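Local coordinates for cytoplasmic export protein 1 (Saccharomyces cerevisiae, PDB 3VWA), which binds tRNA and belongs to the nuclear tRNA export machinery, where it may pass aminoacylated tRNAs from export receptors to the translation machinery, at residues 57-71 with 143-155. Residues are numbered along the deposited sequence; the frame is centred on the assembly and turned at random.
Sequences NAVHKSKILKIPGLC and EWVLFGLELCSSK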
loop_
_atom_site.group_PDB
_atom_site.type_symbol
_atom_site.label_atom_id
_atom_site.label_comp_id
_atom_site.label_asym_id
_atom_site.label_seq_id
_atom_site.Cartn_x
_atom_site.Cartn_y
_atom_site.Cartn_z
ATOM N N ASN A 57 -35.047 16.049 8.995
ATOM C CA ASN A 57 -34.430 17.048 8.119
ATOM C C ASN A 57 -33.165 16.459 7.488
ATOM O O ASN A 57 -32.978 16.568 6.257
ATOM C CB ASN A 57 -34.153 18.355 8.881
ATOM C CG ASN A 57 -33.608 19.455 7.979
ATOM O OD1 ASN A 57 -34.224 19.819 6.982
ATOM N ND2 ASN A 57 -32.438 19.974 8.323
ATOM N N ALA A 58 -32.335 15.778 8.300
ATOM C CA ALA A 58 -31.129 15.123 7.779
ATOM C C ALA A 58 -31.450 14.148 6.676
ATOM O O ALA A 58 -30.810 14.199 5.638
ATOM C CB ALA A 58 -30.314 14.404 8.858
ATOM N N VAL A 59 -32.382 13.224 6.902
ATOM C CA VAL A 59 -32.852 12.376 5.820
ATOM C C VAL A 59 -33.224 13.148 4.552
ATOM O O VAL A 59 -32.805 12.782 3.457
ATOM C CB VAL A 59 -34.054 11.512 6.238
ATOM C CG1 VAL A 59 -34.715 10.851 5.004
ATOM C CG2 VAL A 59 -33.598 10.456 7.231
ATOM N N HIS A 60 -33.990 14.222 4.709
ATOM C CA HIS A 60 -34.525 14.957 3.559
ATOM C C HIS A 60 -33.416 15.648 2.794
ATOM O O HIS A 60 -33.298 15.560 1.558
ATOM C CB HIS A 60 -35.605 15.945 4.051
ATOM C CG HIS A 60 -36.144 16.845 2.971
ATOM N ND1 HIS A 60 -35.980 18.178 2.998
ATOM C CD2 HIS A 60 -36.828 16.552 1.789
ATOM C CE1 HIS A 60 -36.538 18.721 1.895
ATOM N NE2 HIS A 60 -37.050 17.719 1.154
ATOM N N LYS A 61 -32.549 16.324 3.522
ATOM C CA LYS A 61 -31.405 16.979 2.868
ATOM C C LYS A 61 -30.456 15.979 2.184
ATOM O O LYS A 61 -30.011 16.189 1.088
ATOM C CB LYS A 61 -30.691 17.891 3.850
ATOM C CG LYS A 61 -31.574 19.031 4.333
ATOM C CD LYS A 61 -32.200 19.782 3.146
ATOM C CE LYS A 61 -32.940 21.057 3.537
ATOM N NZ LYS A 61 -34.369 20.778 3.870
ATOM N N SER A 62 -30.195 14.861 2.828
ATOM C CA SER A 62 -29.472 13.766 2.176
ATOM C C SER A 62 -30.085 13.418 0.822
ATOM O O SER A 62 -29.365 13.331 -0.165
ATOM C CB SER A 62 -29.500 12.544 3.059
ATOM O OG SER A 62 -28.809 12.860 4.233
ATOM N N LYS A 63 -31.405 13.228 0.796
ATOM C CA LYS A 63 -32.118 12.870 -0.423
ATOM C C LYS A 63 -31.979 13.948 -1.478
ATOM O O LYS A 63 -31.743 13.639 -2.631
ATOM C CB LYS A 63 -33.612 12.581 -0.154
ATOM C CG LYS A 63 -33.984 11.105 -0.005
ATOM C CD LYS A 63 -35.501 10.888 -0.160
ATOM C CE LYS A 63 -35.896 10.704 -1.630
ATOM N NZ LYS A 63 -37.371 10.837 -1.880
ATOM N N ILE A 64 -32.093 15.207 -1.087
ATOM C CA ILE A 64 -32.187 16.276 -2.089
ATOM C C ILE A 64 -30.897 17.022 -2.412
ATOM O O ILE A 64 -30.807 17.666 -3.465
ATOM C CB ILE A 64 -33.252 17.330 -1.703
ATOM C CG1 ILE A 64 -32.971 17.872 -0.292
ATOM C CG2 ILE A 64 -34.657 16.740 -1.827
ATOM C CD1 ILE A 64 -33.617 19.210 -0.036
ATOM N N LEU A 65 -29.925 17.016 -1.503
ATOM C CA LEU A 65 -28.728 17.834 -1.761
ATOM C C LEU A 65 -27.666 17.071 -2.562
ATOM O O LEU A 65 -27.278 15.968 -2.185
ATOM C CB LEU A 65 -28.128 18.383 -0.468
ATOM C CG LEU A 65 -28.941 19.261 0.467
ATOM C CD1 LEU A 65 -28.035 19.688 1.617
ATOM C CD2 LEU A 65 -29.518 20.461 -0.245
ATOM N N LYS A 66 -27.245 17.646 -3.681
ATOM C CA LYS A 66 -26.264 17.032 -4.575
ATOM C C LYS A 66 -25.036 17.910 -4.529
ATOM O O LYS A 66 -24.815 18.761 -5.411
ATOM C CB LYS A 66 -26.775 16.974 -6.028
ATOM C CG LYS A 66 -27.375 15.636 -6.440
ATOM C CD LYS A 66 -28.841 15.565 -6.060
ATOM C CE LYS A 66 -29.416 14.192 -6.365
ATOM N NZ LYS A 66 -30.357 13.801 -5.283
ATOM N N ILE A 67 -24.249 17.729 -3.481
ATOM C CA ILE A 67 -23.164 18.657 -3.234
ATOM C C ILE A 67 -21.901 17.813 -3.226
ATOM O O ILE A 67 -21.751 16.898 -2.415
ATOM C CB ILE A 67 -23.380 19.454 -1.925
ATOM C CG1 ILE A 67 -24.802 20.006 -1.851
ATOM C CG2 ILE A 67 -22.323 20.549 -1.738
ATOM C CD1 ILE A 67 -24.971 21.402 -2.400
ATOM N N PRO A 68 -21.030 18.054 -4.204
ATOM C CA PRO A 68 -19.748 17.404 -4.173
ATOM C C PRO A 68 -19.075 17.823 -2.851
ATOM O O PRO A 68 -19.017 19.026 -2.518
ATOM C CB PRO A 68 -19.006 18.050 -5.357
ATOM C CG PRO A 68 -20.083 18.598 -6.253
ATOM C CD PRO A 68 -21.219 18.940 -5.377
ATOM N N GLY A 69 -18.567 16.856 -2.116
ATOM C CA GLY A 69 -17.978 17.138 -0.833
ATOM C C GLY A 69 -18.775 16.614 0.340
ATOM O O GLY A 69 -18.200 16.372 1.384
ATOM N N LEU A 70 -20.100 16.473 0.206
ATOM C CA LEU A 70 -20.845 15.668 1.201
ATOM C C LEU A 70 -20.654 14.163 0.992
ATOM O O LEU A 70 -20.323 13.718 -0.104
ATOM C CB LEU A 70 -22.349 15.966 1.160
ATOM C CG LEU A 70 -22.804 17.407 1.293
ATOM C CD1 LEU A 70 -24.331 17.368 1.284
ATOM C CD2 LEU A 70 -22.225 18.081 2.547
ATOM N N CYS A 71 -20.859 13.375 2.037
ATOM C CA CYS A 71 -20.947 11.928 1.838
ATOM C C CYS A 71 -21.988 11.624 0.721
ATOM O O CYS A 71 -23.111 12.100 0.756
ATOM C CB CYS A 71 -21.308 11.209 3.149
ATOM S SG CYS A 71 -20.157 11.400 4.546
ATOM N N GLU A 143 -10.199 11.673 0.340
ATOM C CA GLU A 143 -10.639 13.048 0.293
ATOM C C GLU A 143 -11.602 13.256 1.453
ATOM O O GLU A 143 -12.402 12.363 1.816
ATOM C CB GLU A 143 -11.393 13.384 -1.030
ATOM C CG GLU A 143 -10.624 13.277 -2.351
ATOM C CD GLU A 143 -11.578 13.342 -3.580
ATOM O OE1 GLU A 143 -12.520 12.521 -3.630
ATOM O OE2 GLU A 143 -11.448 14.221 -4.464
ATOM N N TRP A 144 -11.590 14.474 1.963
ATOM C CA TRP A 144 -12.347 14.780 3.182
ATOM C C TRP A 144 -13.711 15.153 2.758
ATOM O O TRP A 144 -13.848 16.087 1.980
ATOM C CB TRP A 144 -11.695 15.955 3.943
ATOM C CG TRP A 144 -10.364 15.571 4.554
ATOM C CD1 TRP A 144 -9.600 14.435 4.275
ATOM C CD2 TRP A 144 -9.603 16.316 5.550
ATOM N NE1 TRP A 144 -8.481 14.411 5.027
ATOM C CE2 TRP A 144 -8.410 15.518 5.824
ATOM C CE3 TRP A 144 -9.792 17.533 6.239
ATOM C CZ2 TRP A 144 -7.417 15.944 6.737
ATOM C CZ3 TRP A 144 -8.784 17.970 7.148
ATOM C CH2 TRP A 144 -7.629 17.178 7.386
ATOM N N VAL A 145 -14.702 14.430 3.293
ATOM C CA VAL A 145 -16.142 14.630 3.058
ATOM C C VAL A 145 -16.990 14.948 4.354
ATOM O O VAL A 145 -16.567 14.646 5.478
ATOM C CB VAL A 145 -16.742 13.463 2.213
ATOM C CG1 VAL A 145 -16.192 13.494 0.773
ATOM C CG2 VAL A 145 -16.477 12.082 2.852
ATOM N N LEU A 146 -18.183 15.532 4.181
ATOM C CA LEU A 146 -18.949 16.073 5.296
ATOM C C LEU A 146 -20.252 15.336 5.525
ATOM O O LEU A 146 -20.950 14.933 4.596
ATOM C CB LEU A 146 -19.253 17.565 5.097
ATOM C CG LEU A 146 -18.082 18.511 5.409
ATOM C CD1 LEU A 146 -18.377 19.961 4.992
ATOM C CD2 LEU A 146 -17.670 18.411 6.889
ATOM N N PHE A 147 -20.530 15.136 6.793
ATOM C CA PHE A 147 -21.750 14.526 7.189
ATOM C C PHE A 147 -22.498 15.422 8.175
ATOM O O PHE A 147 -21.900 16.278 8.838
ATOM C CB PHE A 147 -21.467 13.189 7.836
ATOM C CG PHE A 147 -22.677 12.546 8.400
ATOM C CD1 PHE A 147 -23.604 11.915 7.549
ATOM C CD2 PHE A 147 -22.935 12.606 9.787
ATOM C CE1 PHE A 147 -24.753 11.312 8.065
ATOM C CE2 PHE A 147 -24.086 12.007 10.306
ATOM C CZ PHE A 147 -24.995 11.372 9.439
ATOM N N GLY A 148 -23.807 15.210 8.293
ATOM C CA GLY A 148 -24.557 15.861 9.370
ATOM C C GLY A 148 -25.386 17.037 8.928
ATOM O O GLY A 148 -25.031 18.219 9.116
ATOM N N LEU A 149 -26.567 16.695 8.455
ATOM C CA LEU A 149 -27.410 17.610 7.736
ATOM C C LEU A 149 -28.655 17.934 8.610
ATOM O O LEU A 149 -29.645 18.518 8.140
ATOM C CB LEU A 149 -27.749 16.883 6.436
ATOM C CG LEU A 149 -27.160 17.330 5.082
ATOM C CD1 LEU A 149 -25.908 18.229 5.128
ATOM C CD2 LEU A 149 -26.991 16.134 4.148
ATOM N N GLU A 150 -28.570 17.595 9.901
ATOM C CA GLU A 150 -29.689 17.802 10.863
ATOM C C GLU A 150 -30.303 19.203 10.866
ATOM O O GLU A 150 -31.530 19.362 10.953
ATOM C CB GLU A 150 -29.274 17.457 12.296
ATOM C CG GLU A 150 -28.862 16.007 12.488
ATOM C CD GLU A 150 -27.432 15.713 12.081
ATOM O OE1 GLU A 150 -26.705 16.636 11.679
ATOM O OE2 GLU A 150 -27.014 14.541 12.184
ATOM N N LEU A 151 -29.448 20.215 10.779
ATOM C CA LEU A 151 -29.884 21.602 10.885
ATOM C C LEU A 151 -29.951 22.276 9.511
ATOM O O LEU A 151 -30.357 23.411 9.385
ATOM C CB LEU A 151 -28.901 22.359 11.795
ATOM C CG LEU A 151 -28.956 22.047 13.297
ATOM C CD1 LEU A 151 -28.036 23.020 14.025
ATOM C CD2 LEU A 151 -30.368 22.201 13.832
ATOM N N CYS A 152 -29.524 21.566 8.482
ATOM C CA CYS A 152 -29.311 22.169 7.187
ATOM C C CYS A 152 -30.600 22.704 6.564
ATOM O O CYS A 152 -31.618 21.991 6.446
ATOM C CB CYS A 152 -28.699 21.139 6.248
ATOM S SG CYS A 152 -28.357 21.818 4.621
ATOM N N SER A 153 -30.535 23.954 6.149
ATOM C CA SER A 153 -31.632 24.619 5.423
ATOM C C SER A 153 -31.094 25.728 4.478
ATOM O O SER A 153 -29.951 26.215 4.616
ATOM C CB SER A 153 -32.679 25.199 6.403
ATOM O OG SER A 153 -32.157 25.332 7.732
ATOM N N SER A 154 -31.929 26.097 3.516
ATOM C CA SER A 154 -31.648 27.158 2.571
ATOM C C SER A 154 -31.698 28.525 3.245
ATOM O O SER A 154 -32.464 28.754 4.179
ATOM C CB SER A 154 -32.663 27.099 1.429
ATOM O OG SER A 154 -32.339 28.043 0.412
ATOM N N LYS A 155 -30.870 29.448 2.794
ATOM C CA LYS A 155 -30.882 30.748 3.429
ATOM C C LYS A 155 -32.078 31.574 2.945
ATOM O O LYS A 155 -32.573 32.444 3.673
ATOM C CB LYS A 155 -29.538 31.446 3.230
ATOM C CG LYS A 155 -28.409 30.745 3.987
ATOM C CD LYS A 155 -27.046 31.194 3.523
ATOM C CE LYS A 155 -26.218 31.677 4.699
ATOM N NZ LYS A 155 -25.673 33.031 4.371
HETATM O O HOH W 1 -15.924 17.976 2.104
#
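Asn57 hydrogen-bonds through its side-chain amide to two backbone carbonyls of the turn at Leu149-Cys152. Its ND2 donates to Glu150 O at 2.8 Å and to Cys152 O at 2.9 Å. Both acceptors lie close to the amide plane, so each N-H has its own carbonyl. The bond to Cys152 O is nearly straight (166°), whereas Glu150 O is met from above its carbonyl plane. CG stands anti to the backbone N (chi1 -176°), which carries the amide off the helix and onto the turn. Lys61 NZ donates to Asn57 OD1 at 3.3 Å and helps fix the flip of the amide. With an alanine here, the Glu150 and Cys152 carbonyls would probably lose their shared donor, and the Lys61 amine its carbonyl oxygen, which is likely to let the turn shift against the helix.

Backbone bonds join the other ends. Leu146 N donates to Gly69 O, and Cys71 N to Leu146 O, forming a single bridge between Leu70 and Leu146. One water donates to both Gly69 O and Trp144 O.

The chain belongs to a protein with a kinase-like domain followed by HEAT repeats, and this contact lies in the kinase-like part. Helix 52-64 probably corresponds to the alpha-C helix of protein kinases. Strand 144-146 pairs antiparallel with strand 136-138, and the residues after it are consistent with the start of a kinase activation segment.

Apolar contacts run between and beside these bonds. Leu149 lies against the helix, its CG 3.8 Å from Lys61 CB. Its CD2 packs beside the Ser62 hydroxyl, which itself bonds to Ala58 O. Leu70 CD1 and Leu149 CD2 meet tip to tip at 4.1 Å. Leu65 CD1 touches Cys152 SG at 3.7 Å. Cys71 SG sits near Val145 CG2 and Phe147 CB, and the Phe147 ring stacks on Phe43.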